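PDB 6SQX: peptide-binding protein from Photobacterium damsela subsp. piscicida, which cleaves the peptidoglycan of potentially competing bacteria, acting as a secreted D,L-endopeptidase of the NlpC/P60 family. Local coordinates for residues N61-F66 / G336-R341; E124-K129 / S153-D158; S213-V218 / P269-N274; E220-Q225 / G275-L280; M311-G316 / A416-K421. One frame throughout, in Å; residues are numbered along the deposited sequence.

Contact 1: N61-F66 / G336-R341; sequences NTQYYF and GIWLPR
This is a buried CH-pi contact between Q63, on the last turn of helix 50-64, and W338, in the loop that joins helices 326-334 and 343-349 of the NlpC/P60 domain. Q63 CB lies 3.5 Å from the centroid of the five-membered indole ring, only 9° off the normal, so the methylene stands almost straight above the face. CG follows along the same face toward the six-membered ring, 3.9 Å from W338 CE3. Because CG is set beside the backbone N (chi1 -56°) and the chain bends again at chi2, the amide is carried past the ring with its plane turned 75° from the indole; its NE2 donates to P81 O. On the nitrogen side of the five-membered ring, W338 NE1 comes obliquely within 4.2 Å of Y64 N but gives its hydrogen to Q204 OE1. Glutamine suits its place by offering aliphatic carbon to the indole and an amide to the chain beyond; tryptophan offers a broad flat face for the methylene and an N-H for Q204. The contact itself is therefore apolar, while NE2 and NE1 each have a partner outside it, which probably limits how the two side chains turn.

Contact 2: E124-K129 / S153-D158; sequences ENMNLK and SLPTSD
P155 O receives a 2.7 Å hydrogen bond from a water molecule, which accepts in turn from N125 ND2 at 2.9 Å and so ties the end of helix 118-126 to the loop after strand 149-152. P155 is the centre of an inverse gamma turn, in which T156 N makes a weak bond back to L154 O. The turn presents the proline ring to the helix. N125 is held from its other side too, since its OD1 accepts from D195 N; an asparagine, with a donor and an acceptor on one short stalk, serves both partners.

Beneath this polar bridge the packing is apolar and belongs to M126. Its CG is 3.5 Å from P155 CG, tighter than usual for two carbons, and the two side chains meet at about a right angle. With CG beside the backbone N (chi1 -67°) and a bend at chi3, the thioether runs on past the proline to L154. I98 of helix 90-102 and W209 of strand 206-211 also touch M126, and W209 packs on P155 as well, so the flexible thioether fills a junction between helices and the SH3-type sheet. Where the methionine reaches the leucine, its SD lies 3.7 Å from L154 CD2 and its CE 3.9 Å from the same methyl.

Contact 3: S213-V218 / P269-N274; sequences SSIANV and PVKDKN
K271 NZ donates a 2.9 Å hydrogen bond to I215 O, joining the edge strand 215-217 of one five-stranded antiparallel sheet to the end of strand 265-271 in another. The 3-10 turn at S213-S214 leading into a short last strand is the usual finish of an SH3 barrel. The ammonium approaches close to the direction of the carbonyl, with a C=O...N angle of 159° and a tilt of 20° from its plane. A fully extended lysine chain makes this reach possible: CG stands anti to the backbone N (chi1 -168°), and the aliphatic part passes the small methyl of A216, whose CB is 3.9 Å from K271 CG. Alanine leaves room there for the methylenes to lie close to the strand. NZ has a second, weak bond to T212 O, so two carbonyls share the charge.

Around this core, the backbone of N217 pairs with G275 and A277, linking the strand to the hairpin that follows K271. D272 steadies the bend, its OD2 bonding to T276 OG1. The turn is joined to N217 through a water as well, which donates to N274 O at 2.7 Å and to N217 OD1 at 2.8 Å.

Contact 4: E220-Q225 / G275-L280; sequences ESFITQ and GTATLL
Apolar contacts carry the meeting of F222, on helix 220-226, with A277 and L279 of strand 277-281. The phenyl ring is sent toward the strand because its CG stands anti to the backbone N (chi1 -177°), and it is the outer end of the ring that touches the two side chains. F222 CE2 lies 3.8 Å from A277 CB, and F222 CZ is 3.9 Å from L279 CD2, so the ring's tip fits between two side chains spaced two apart on the strand. L279 crosses the phenylalanine at about a right angle, its CD2 branch meeting CZ and CE2 obliquely while its CG also comes within 4.0 Å of CE2. The short methyl of A277 lets the ring come near the strand backbone, while the longer leucine supplies the second wall. I144 of strand 142-145 touches both F222 and A277 and continues this apolar cluster.

The ring also meets the strand backbone, F222 CD2 lying 3.5 Å from A277 O in an oblique approach.

Hydrogen bonds hold the two elements themselves. T224 N bonds to E220 O at 2.9 Å within the helix, and the side chain of D219 accepts from F222 N near the helix start. T278 pairs with V270, while G275 adopts a positive phi (86°), easy for a residue without a side chain, in the turn before the strand.

The segment axes approach to 9.5 Å at 38°. Through F222, which touches I144 of one five-stranded sheet and A277 and L279 of another, a short helix bridges two sheets of identical strand order, a layout consistent with consecutive SH3-like barrels packed side by side.

Contact 5: M311-G316 / A416-K421; sequences MPYGWG and APWGVK. With EDO (1,2-ethanediol), chain J.
Two loops of the NlpC/P60 domain meet here beside its probable active site, Y313 of one reaching into the other; its OH bonds to a sulfonate oxygen of the modified cysteine at position 324. W418 CB sits over the phenol face, 4.0 Å from the ring centroid and 7° off the normal, a CH-pi contact. The indole continues past the ring at an oblique 58° between planes, W418 CE3 coming to 3.6 Å from Y313 CD1. In Y313 CG is anti to the backbone N (chi1 -179°), which extends the phenol from its loop toward A416-W418. At the ring's edge, near its plane, A416 O lies 3.3 Å from Y313 CE2; this buried oxygen has no hydrogen-bond partner in the model, and the aromatic C-H there is probably its compensation. Tyrosine suits the place with one face for W418 CB, an edge for A416 O and a hydroxyl that reaches the sulfonate. Beyond W418, an ethanediol, probably from the crystallisation liquor, binds G419: ethanediol O2 donates to G419 O at 2.9 Å, and ethanediol O1 accepts from G419 N at 3.3 Å. F173 joins W418 and W315 in an aromatic cluster near the probable active site of a papain-like NlpC/P60 fold.

In the fold
Contacts 3 and 4 form one unit, their centres 9 Å apart: strands 265-271 and 277-281 are neighbours in a sheet, and backbone pairing joins the two contacts. Contact 2 lies about 21 Å from contact 3, centre to centre, and packs helix 118-126 against the loop after strand 149-152, with W209 of the SH3-type sheet touching it. Contacts 2, 3 and 4 all fall within the long chain loop closed by contact 1, which brings helix 50-64 onto the NlpC/P60 domain. Contact 5 lies next to the modified cysteine. It touches contact 1, R341 NH2 lying 3.4 Å from G316 CA, and D323 partners both residues.

Contact 1: N61-F66 / G336-R341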
# COMPACT_ATOMS: atom_id res chain seq x y z
N ASN A 61 -15.64 -1.61 6.42
CA ASN A 61 -15.92 -0.77 7.58
C ASN A 61 -15.43 -1.42 8.87
O ASN A 61 -14.86 -0.74 9.74
CB ASN A 61 -17.40 -0.39 7.62
CG ASN A 61 -17.74 0.77 6.65
OD1 ASN A 61 -16.84 1.49 6.18
ND2 ASN A 61 -19.03 0.96 6.37
N THR A 62 -15.58 -2.74 9.00
CA THR A 62 -15.10 -3.41 10.20
C THR A 62 -13.59 -3.27 10.33
O THR A 62 -13.08 -2.94 11.41
CB THR A 62 -15.49 -4.88 10.19
OG1 THR A 62 -16.93 -4.97 10.21
CG2 THR A 62 -14.92 -5.60 11.44
N GLN A 63 -12.86 -3.48 9.23
CA GLN A 63 -11.41 -3.45 9.32
C GLN A 63 -10.89 -2.03 9.45
O GLN A 63 -9.94 -1.76 10.20
CB GLN A 63 -10.77 -4.10 8.07
CG GLN A 63 -11.23 -5.56 7.80
CD GLN A 63 -11.03 -6.51 8.99
OE1 GLN A 63 -11.72 -6.39 10.00
NE2 GLN A 63 -10.08 -7.44 8.87
N TYR A 64 -11.50 -1.12 8.68
CA TYR A 64 -11.01 0.26 8.61
C TYR A 64 -11.23 1.00 9.94
O TYR A 64 -10.38 1.80 10.36
CB TYR A 64 -11.74 1.00 7.49
CG TYR A 64 -11.25 2.39 7.20
CD1 TYR A 64 -10.02 2.60 6.58
CD2 TYR A 64 -12.05 3.50 7.47
CE1 TYR A 64 -9.59 3.89 6.24
CE2 TYR A 64 -11.62 4.78 7.15
CZ TYR A 64 -10.38 4.95 6.56
OH TYR A 64 -9.94 6.22 6.20
N TYR A 65 -12.35 0.72 10.61
CA TYR A 65 -12.66 1.35 11.90
C TYR A 65 -12.27 0.50 13.10
O TYR A 65 -12.64 0.85 14.23
CB TYR A 65 -14.15 1.73 11.98
CG TYR A 65 -14.52 2.81 10.97
CD1 TYR A 65 -14.12 4.14 11.16
CD2 TYR A 65 -15.25 2.50 9.82
CE1 TYR A 65 -14.46 5.14 10.23
CE2 TYR A 65 -15.56 3.49 8.89
CZ TYR A 65 -15.18 4.80 9.12
OH TYR A 65 -15.53 5.79 8.17
N PHE A 66 -11.47 -0.55 12.89
CA PHE A 66 -11.15 -1.45 13.99
C PHE A 66 -10.48 -0.72 15.14
O PHE A 66 -10.72 -1.06 16.32
CB PHE A 66 -10.21 -2.54 13.47
CG PHE A 66 -9.81 -3.53 14.51
CD1 PHE A 66 -10.73 -4.44 15.02
CD2 PHE A 66 -8.51 -3.57 14.96
CE1 PHE A 66 -10.33 -5.38 15.97
CE2 PHE A 66 -8.09 -4.51 15.92
CZ PHE A 66 -9.03 -5.41 16.42
N GLY A 336 -14.26 0.91 -1.33
CA GLY A 336 -14.70 0.22 -0.13
C GLY A 336 -14.40 -1.27 -0.12
O GLY A 336 -15.19 -2.05 0.42
N ILE A 337 -13.26 -1.66 -0.69
CA ILE A 337 -12.81 -3.05 -0.69
C ILE A 337 -11.48 -3.03 0.04
O ILE A 337 -10.58 -2.27 -0.34
CB ILE A 337 -12.65 -3.58 -2.12
CG1 ILE A 337 -14.03 -3.58 -2.81
CG2 ILE A 337 -12.03 -4.97 -2.08
CD1 ILE A 337 -13.96 -3.96 -4.29
N TRP A 338 -11.39 -3.80 1.13
CA TRP A 338 -10.26 -3.69 2.06
C TRP A 338 -9.26 -4.79 1.77
O TRP A 338 -9.62 -5.98 1.81
CB TRP A 338 -10.74 -3.85 3.51
CG TRP A 338 -9.72 -3.40 4.52
CD1 TRP A 338 -9.55 -2.13 5.01
CD2 TRP A 338 -8.72 -4.22 5.16
NE1 TRP A 338 -8.51 -2.11 5.91
CE2 TRP A 338 -7.98 -3.38 6.01
CE3 TRP A 338 -8.39 -5.59 5.10
CZ2 TRP A 338 -6.92 -3.84 6.79
CZ3 TRP A 338 -7.34 -6.06 5.89
CH2 TRP A 338 -6.61 -5.19 6.72
N LEU A 339 -8.00 -4.40 1.53
CA LEU A 339 -6.88 -5.32 1.45
C LEU A 339 -5.90 -5.02 2.57
O LEU A 339 -5.74 -3.87 2.99
CB LEU A 339 -6.11 -5.11 0.12
CG LEU A 339 -6.87 -5.40 -1.18
CD1 LEU A 339 -5.91 -5.32 -2.39
CD2 LEU A 339 -7.64 -6.72 -1.17
N PRO A 340 -5.18 -6.04 3.05
CA PRO A 340 -4.07 -5.77 3.99
C PRO A 340 -2.92 -5.03 3.36
O PRO A 340 -2.91 -4.85 2.14
CB PRO A 340 -3.65 -7.15 4.50
CG PRO A 340 -4.37 -8.13 3.68
CD PRO A 340 -5.42 -7.47 2.84
N ARG A 341 -1.92 -4.66 4.14
CA ARG A 341 -0.86 -3.78 3.66
C ARG A 341 0.11 -4.46 2.69
O ARG A 341 0.52 -3.86 1.68
CB ARG A 341 -0.10 -3.22 4.85
CG ARG A 341 1.22 -2.52 4.49
CD ARG A 341 0.97 -1.22 3.73
NE ARG A 341 2.23 -0.60 3.35
CZ ARG A 341 2.83 -0.76 2.17
NH1 ARG A 341 2.28 -1.56 1.27
NH2 ARG A 341 3.95 -0.11 1.91

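Contact 2: E124-K129 / S153-D158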
# COMPACT_ATOMS: atom_id res chain seq x y z
N GLU A 124 16.82 5.00 23.02
CA GLU A 124 16.57 5.86 24.18
C GLU A 124 15.27 6.62 24.01
O GLU A 124 14.41 6.63 24.91
CB GLU A 124 17.71 6.86 24.37
CG GLU A 124 18.98 6.34 24.98
CD GLU A 124 19.95 7.47 25.28
OE1 GLU A 124 19.72 8.20 26.26
OE2 GLU A 124 20.92 7.64 24.51
N ASN A 125 15.11 7.29 22.87
CA ASN A 125 13.94 8.14 22.63
C ASN A 125 12.65 7.32 22.59
O ASN A 125 11.57 7.85 22.90
CB ASN A 125 14.14 8.88 21.32
CG ASN A 125 13.25 10.11 21.17
OD1 ASN A 125 12.88 10.76 22.17
ND2 ASN A 125 12.91 10.45 19.93
N MET A 126 12.73 6.05 22.16
CA MET A 126 11.54 5.20 22.16
C MET A 126 11.03 4.93 23.57
O MET A 126 9.83 4.69 23.75
CB MET A 126 11.83 3.87 21.45
CG MET A 126 12.07 4.07 19.96
SD MET A 126 12.78 2.62 19.17
CE MET A 126 11.40 1.46 19.14
N ASN A 127 11.92 4.94 24.56
CA ASN A 127 11.55 4.82 25.98
C ASN A 127 10.56 3.68 26.22
O ASN A 127 9.48 3.86 26.79
CB ASN A 127 11.01 6.15 26.51
CG ASN A 127 10.74 6.11 28.01
OD1 ASN A 127 11.40 5.39 28.76
ND2 ASN A 127 9.74 6.86 28.45
N LEU A 128 10.94 2.47 25.77
CA LEU A 128 10.05 1.31 25.88
C LEU A 128 9.84 0.82 27.31
O LEU A 128 8.90 0.05 27.54
CB LEU A 128 10.55 0.15 25.01
CG LEU A 128 10.54 0.43 23.51
CD1 LEU A 128 11.04 -0.77 22.73
CD2 LEU A 128 9.11 0.82 23.10
N LYS A 129 10.67 1.25 28.25
CA LYS A 129 10.43 0.84 29.63
C LYS A 129 9.08 1.33 30.13
O LYS A 129 8.52 0.74 31.07
CB LYS A 129 11.58 1.27 30.54
CG LYS A 129 11.76 2.78 30.64
CD LYS A 129 12.77 3.14 31.74
CE LYS A 129 12.78 4.63 32.03
NZ LYS A 129 13.41 5.45 30.95
N SER A 153 9.46 2.51 10.88
CA SER A 153 9.59 1.41 11.84
C SER A 153 10.26 1.84 13.14
O SER A 153 10.11 1.14 14.15
CB SER A 153 10.34 0.27 11.20
OG SER A 153 11.70 0.59 10.98
N LEU A 154 11.03 2.92 13.13
CA LEU A 154 11.68 3.54 14.28
C LEU A 154 11.38 5.03 14.19
O LEU A 154 11.16 5.54 13.09
CB LEU A 154 13.20 3.36 14.18
CG LEU A 154 13.71 1.93 14.32
CD1 LEU A 154 15.21 1.90 14.04
CD2 LEU A 154 13.39 1.39 15.73
N PRO A 155 11.39 5.74 15.31
CA PRO A 155 11.04 7.18 15.26
C PRO A 155 12.19 8.04 14.76
O PRO A 155 12.91 8.70 15.53
CB PRO A 155 10.68 7.49 16.72
CG PRO A 155 11.51 6.49 17.53
CD PRO A 155 11.46 5.22 16.69
N THR A 156 12.36 8.02 13.44
CA THR A 156 13.42 8.79 12.80
C THR A 156 13.06 8.98 11.34
O THR A 156 12.44 8.11 10.72
CB THR A 156 14.80 8.08 12.89
OG1 THR A 156 15.83 8.88 12.29
CG2 THR A 156 14.76 6.72 12.21
N SER A 157 13.43 10.16 10.83
CA SER A 157 13.34 10.43 9.41
C SER A 157 14.59 9.99 8.66
O SER A 157 14.61 10.04 7.42
CB SER A 157 13.07 11.92 9.16
OG SER A 157 14.08 12.71 9.76
N ASP A 158 15.62 9.57 9.38
CA ASP A 158 16.83 9.10 8.74
C ASP A 158 16.55 7.73 8.15
O ASP A 158 15.65 7.02 8.60
CB ASP A 158 17.94 9.00 9.77
CG ASP A 158 19.34 9.05 9.14
OD1 ASP A 158 19.43 9.18 7.89
OD2 ASP A 158 20.35 8.98 9.88
O HOH W 1 14.26 8.91 17.88

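Contact 3: S213-V218 / P269-N274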
# COMPACT_ATOMS: atom_id res chain seq x y z
N SER A 213 2.87 15.69 15.30
CA SER A 213 2.03 16.71 14.69
C SER A 213 1.10 16.16 13.61
O SER A 213 0.20 16.87 13.16
CB SER A 213 2.91 17.81 14.09
OG SER A 213 3.79 17.27 13.12
N SER A 214 1.30 14.92 13.16
CA SER A 214 0.48 14.37 12.09
C SER A 214 -0.74 13.62 12.62
O SER A 214 -1.57 13.16 11.82
CB SER A 214 1.31 13.43 11.21
OG SER A 214 1.41 12.13 11.77
N ILE A 215 -0.89 13.50 13.94
CA ILE A 215 -1.99 12.75 14.52
C ILE A 215 -2.65 13.55 15.65
O ILE A 215 -2.10 14.52 16.16
CB ILE A 215 -1.53 11.35 15.02
CG1 ILE A 215 -0.30 11.38 15.97
CG2 ILE A 215 -1.10 10.51 13.80
CD1 ILE A 215 -0.59 11.79 17.38
N ALA A 216 -3.87 13.13 15.99
CA ALA A 216 -4.61 13.75 17.09
C ALA A 216 -5.53 12.70 17.68
O ALA A 216 -5.95 11.78 16.99
CB ALA A 216 -5.44 14.93 16.56
N ASN A 217 -5.84 12.81 18.98
CA ASN A 217 -6.83 11.87 19.50
C ASN A 217 -8.24 12.37 19.20
O ASN A 217 -8.45 13.51 18.79
CB ASN A 217 -6.65 11.53 20.99
CG ASN A 217 -6.95 12.67 21.91
OD1 ASN A 217 -6.55 13.81 21.67
ND2 ASN A 217 -7.65 12.35 23.02
N VAL A 218 -9.21 11.47 19.32
CA VAL A 218 -10.60 11.80 19.06
C VAL A 218 -11.41 11.42 20.28
O VAL A 218 -11.06 10.48 21.01
CB VAL A 218 -11.16 11.14 17.78
CG1 VAL A 218 -10.37 11.61 16.56
CG2 VAL A 218 -11.12 9.63 17.86
N PRO A 269 -10.06 16.70 9.42
CA PRO A 269 -9.75 16.79 10.85
C PRO A 269 -8.46 17.57 11.01
O PRO A 269 -7.50 17.38 10.26
CB PRO A 269 -9.51 15.32 11.24
CG PRO A 269 -9.00 14.68 9.94
CD PRO A 269 -9.81 15.37 8.85
N VAL A 270 -8.46 18.46 11.99
CA VAL A 270 -7.27 19.22 12.32
C VAL A 270 -7.04 19.12 13.82
O VAL A 270 -7.96 18.86 14.60
CB VAL A 270 -7.35 20.69 11.84
CG1 VAL A 270 -7.44 20.76 10.30
CG2 VAL A 270 -8.53 21.40 12.51
N LYS A 271 -5.77 19.28 14.22
CA LYS A 271 -5.41 19.14 15.63
C LYS A 271 -5.66 20.45 16.36
O LYS A 271 -5.09 21.50 15.99
CB LYS A 271 -3.95 18.70 15.75
CG LYS A 271 -3.51 18.25 17.13
CD LYS A 271 -2.16 17.60 17.02
CE LYS A 271 -1.78 16.86 18.29
NZ LYS A 271 -0.53 16.07 18.03
N ASP A 272 -6.50 20.41 17.40
CA ASP A 272 -6.81 21.59 18.19
C ASP A 272 -5.71 21.83 19.24
O ASP A 272 -4.77 21.04 19.40
CB ASP A 272 -8.25 21.51 18.73
CG ASP A 272 -8.40 20.70 20.04
OD1 ASP A 272 -7.41 20.29 20.68
OD2 ASP A 272 -9.56 20.48 20.45
N LYS A 273 -5.85 22.93 19.99
CA LYS A 273 -4.81 23.30 20.95
C LYS A 273 -4.65 22.28 22.07
O LYS A 273 -3.58 22.22 22.70
CB LYS A 273 -5.07 24.70 21.53
CG LYS A 273 -4.67 25.84 20.60
CD LYS A 273 -4.58 27.17 21.36
CE LYS A 273 -4.12 28.30 20.43
NZ LYS A 273 -3.78 29.55 21.18
N ASN A 274 -5.67 21.48 22.35
CA ASN A 274 -5.61 20.46 23.38
C ASN A 274 -5.14 19.11 22.85
O ASN A 274 -5.13 18.13 23.61
CB ASN A 274 -6.98 20.32 24.04
CG ASN A 274 -7.44 21.60 24.68
OD1 ASN A 274 -6.71 22.22 25.46
ND2 ASN A 274 -8.65 22.02 24.34
O HOH W 2 -5.56 15.47 23.66

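Contact 4: E220-Q225 / G275-L280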
# COMPACT_ATOMS: atom_id res chain seq x y z
N GLU A 220 -15.48 10.67 22.07
CA GLU A 220 -16.67 9.91 21.70
C GLU A 220 -17.57 10.73 20.78
O GLU A 220 -18.12 10.20 19.80
CB GLU A 220 -17.42 9.46 22.95
CG GLU A 220 -18.55 8.51 22.63
CD GLU A 220 -19.21 7.94 23.88
OE1 GLU A 220 -18.89 8.40 25.00
OE2 GLU A 220 -20.04 7.01 23.74
N SER A 221 -17.74 12.01 21.08
CA SER A 221 -18.59 12.86 20.24
C SER A 221 -18.05 12.95 18.82
O SER A 221 -18.83 12.93 17.85
CB SER A 221 -18.75 14.24 20.87
OG SER A 221 -19.50 14.17 22.07
N PHE A 222 -16.72 13.05 18.68
CA PHE A 222 -16.13 13.10 17.35
C PHE A 222 -16.52 11.87 16.54
O PHE A 222 -16.88 11.97 15.35
CB PHE A 222 -14.60 13.25 17.46
CG PHE A 222 -13.92 13.38 16.13
CD1 PHE A 222 -13.65 12.26 15.35
CD2 PHE A 222 -13.57 14.63 15.64
CE1 PHE A 222 -13.01 12.39 14.09
CE2 PHE A 222 -12.94 14.78 14.41
CZ PHE A 222 -12.65 13.66 13.63
N ILE A 223 -16.42 10.69 17.15
CA ILE A 223 -16.72 9.45 16.44
C ILE A 223 -18.20 9.35 16.14
O ILE A 223 -18.59 8.97 15.02
CB ILE A 223 -16.21 8.25 17.26
CG1 ILE A 223 -14.69 8.27 17.29
CG2 ILE A 223 -16.70 6.95 16.67
CD1 ILE A 223 -14.10 7.16 18.21
N THR A 224 -19.06 9.69 17.10
CA THR A 224 -20.50 9.70 16.87
C THR A 224 -20.86 10.59 15.68
O THR A 224 -21.65 10.21 14.81
CB THR A 224 -21.24 10.16 18.13
OG1 THR A 224 -21.01 9.22 19.19
CG2 THR A 224 -22.76 10.26 17.89
N GLN A 225 -20.31 11.80 15.65
CA GLN A 225 -20.65 12.71 14.57
C GLN A 225 -20.05 12.25 13.24
O GLN A 225 -20.69 12.38 12.19
CB GLN A 225 -20.18 14.12 14.92
CG GLN A 225 -20.89 14.73 16.12
CD GLN A 225 -22.41 14.62 16.00
OE1 GLN A 225 -22.99 14.98 14.97
NE2 GLN A 225 -23.06 14.10 17.05
N GLY A 275 -4.75 19.04 21.58
CA GLY A 275 -4.30 17.79 20.98
C GLY A 275 -5.40 16.91 20.40
O GLY A 275 -5.09 15.83 19.88
N THR A 276 -6.66 17.32 20.49
CA THR A 276 -7.77 16.53 19.97
C THR A 276 -8.17 17.04 18.59
O THR A 276 -7.89 18.18 18.23
CB THR A 276 -8.97 16.56 20.92
OG1 THR A 276 -9.67 17.80 20.79
CG2 THR A 276 -8.51 16.40 22.35
N ALA A 277 -8.79 16.17 17.82
CA ALA A 277 -9.22 16.50 16.48
C ALA A 277 -10.54 17.25 16.47
O ALA A 277 -11.47 16.93 17.21
CB ALA A 277 -9.37 15.24 15.63
N THR A 278 -10.64 18.22 15.55
CA THR A 278 -11.88 18.89 15.24
C THR A 278 -11.99 19.00 13.73
O THR A 278 -10.99 19.09 13.02
CB THR A 278 -11.92 20.28 15.90
OG1 THR A 278 -13.24 20.82 15.79
CG2 THR A 278 -10.91 21.21 15.22
N LEU A 279 -13.22 18.95 13.22
CA LEU A 279 -13.42 19.06 11.78
C LEU A 279 -13.39 20.52 11.33
O LEU A 279 -14.01 21.40 11.93
CB LEU A 279 -14.74 18.42 11.37
CG LEU A 279 -14.83 16.91 11.57
CD1 LEU A 279 -16.20 16.45 11.10
CD2 LEU A 279 -13.73 16.16 10.81
N LEU A 280 -12.67 20.76 10.23
CA LEU A 280 -12.61 22.07 9.59
C LEU A 280 -13.24 21.98 8.22
O LEU A 280 -12.86 21.12 7.42
CB LEU A 280 -11.15 22.49 9.43
CG LEU A 280 -10.87 23.72 8.58
CD1 LEU A 280 -11.37 24.95 9.33
CD2 LEU A 280 -9.37 23.83 8.24

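Contact 5: M311-G316 / A416-K421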
# COMPACT_ATOMS: atom_id res chain seq x y z
N MET A 311 2.91 6.82 -11.64
CA MET A 311 3.39 7.14 -10.30
C MET A 311 4.70 6.41 -10.02
O MET A 311 4.78 5.20 -10.27
CB MET A 311 2.34 6.66 -9.32
CG MET A 311 2.79 6.79 -7.87
SD MET A 311 1.50 6.43 -6.63
CE MET A 311 0.99 4.76 -7.10
N PRO A 312 5.75 7.09 -9.58
CA PRO A 312 7.00 6.38 -9.28
C PRO A 312 6.77 5.28 -8.25
O PRO A 312 5.90 5.37 -7.38
CB PRO A 312 7.92 7.47 -8.70
CG PRO A 312 7.32 8.78 -9.19
CD PRO A 312 5.84 8.54 -9.31
N TYR A 313 7.60 4.23 -8.35
CA TYR A 313 7.63 3.17 -7.34
C TYR A 313 8.26 3.72 -6.06
O TYR A 313 9.42 4.13 -6.05
CB TYR A 313 8.47 2.01 -7.86
CG TYR A 313 8.54 0.84 -6.88
CD1 TYR A 313 9.48 0.82 -5.84
CD2 TYR A 313 7.62 -0.22 -6.99
CE1 TYR A 313 9.53 -0.24 -4.94
CE2 TYR A 313 7.66 -1.27 -6.09
CZ TYR A 313 8.60 -1.26 -5.08
OH TYR A 313 8.66 -2.33 -4.16
N GLY A 314 7.49 3.66 -4.96
CA GLY A 314 8.02 4.06 -3.66
C GLY A 314 7.98 2.90 -2.68
O GLY A 314 6.89 2.56 -2.19
N TRP A 315 9.15 2.29 -2.38
CA TRP A 315 9.19 1.23 -1.37
C TRP A 315 8.54 1.72 -0.08
O TRP A 315 8.87 2.78 0.44
CB TRP A 315 10.66 0.85 -1.09
CG TRP A 315 10.76 -0.11 0.07
CD1 TRP A 315 11.16 0.18 1.33
CD2 TRP A 315 10.44 -1.50 0.03
NE1 TRP A 315 11.07 -0.96 2.10
CE2 TRP A 315 10.63 -2.00 1.33
CE3 TRP A 315 9.96 -2.36 -0.96
CZ2 TRP A 315 10.45 -3.36 1.65
CZ3 TRP A 315 9.77 -3.69 -0.66
CH2 TRP A 315 9.99 -4.19 0.65
N GLY A 316 7.63 0.91 0.47
CA GLY A 316 7.02 1.30 1.74
C GLY A 316 6.17 2.57 1.70
O GLY A 316 5.86 3.14 2.74
N ALA A 416 2.79 -2.09 -9.63
CA ALA A 416 3.89 -1.17 -9.39
C ALA A 416 5.13 -2.02 -9.18
O ALA A 416 5.37 -2.51 -8.07
CB ALA A 416 3.64 -0.28 -8.15
N PRO A 417 5.93 -2.26 -10.21
CA PRO A 417 7.16 -3.04 -10.06
C PRO A 417 8.37 -2.13 -10.00
O PRO A 417 8.38 -1.08 -10.65
CB PRO A 417 7.20 -3.84 -11.36
CG PRO A 417 6.60 -2.90 -12.40
CD PRO A 417 5.56 -2.04 -11.63
N TRP A 418 9.42 -2.52 -9.28
CA TRP A 418 10.67 -1.79 -9.34
C TRP A 418 11.48 -2.23 -10.54
O TRP A 418 11.83 -1.42 -11.40
CB TRP A 418 11.49 -1.99 -8.05
CG TRP A 418 12.83 -1.33 -8.17
CD1 TRP A 418 14.04 -1.93 -8.33
CD2 TRP A 418 13.06 0.09 -8.25
NE1 TRP A 418 15.04 -0.97 -8.44
CE2 TRP A 418 14.44 0.28 -8.43
CE3 TRP A 418 12.22 1.22 -8.20
CZ2 TRP A 418 15.02 1.54 -8.51
CZ3 TRP A 418 12.78 2.47 -8.30
CH2 TRP A 418 14.18 2.63 -8.45
N GLY A 419 11.81 -3.51 -10.64
CA GLY A 419 12.58 -3.99 -11.77
C GLY A 419 12.63 -5.50 -11.77
O GLY A 419 12.43 -6.15 -10.73
N VAL A 420 12.88 -6.05 -12.91
CA VAL A 420 12.94 -7.51 -13.02
C VAL A 420 14.37 -7.96 -12.80
O VAL A 420 15.32 -7.35 -13.33
CB VAL A 420 12.42 -7.99 -14.38
CG1 VAL A 420 12.37 -9.54 -14.42
CG2 VAL A 420 11.05 -7.36 -14.66
N LYS A 421 14.55 -9.07 -12.07
CA LYS A 421 15.90 -9.56 -11.82
C LYS A 421 16.59 -10.03 -13.11
O LYS A 421 16.00 -10.71 -13.96
CB LYS A 421 15.87 -10.72 -10.80
CG LYS A 421 17.27 -11.25 -10.39
CD LYS A 421 17.23 -12.28 -9.25
CE LYS A 421 18.55 -13.03 -9.15
NZ LYS A 421 18.68 -13.66 -7.82
C1 EDO J . 8.87 -6.45 -10.10
O1 EDO J . 9.72 -5.65 -9.26
C2 EDO J . 9.11 -7.95 -9.99
O2 EDO J . 10.47 -8.23 -10.36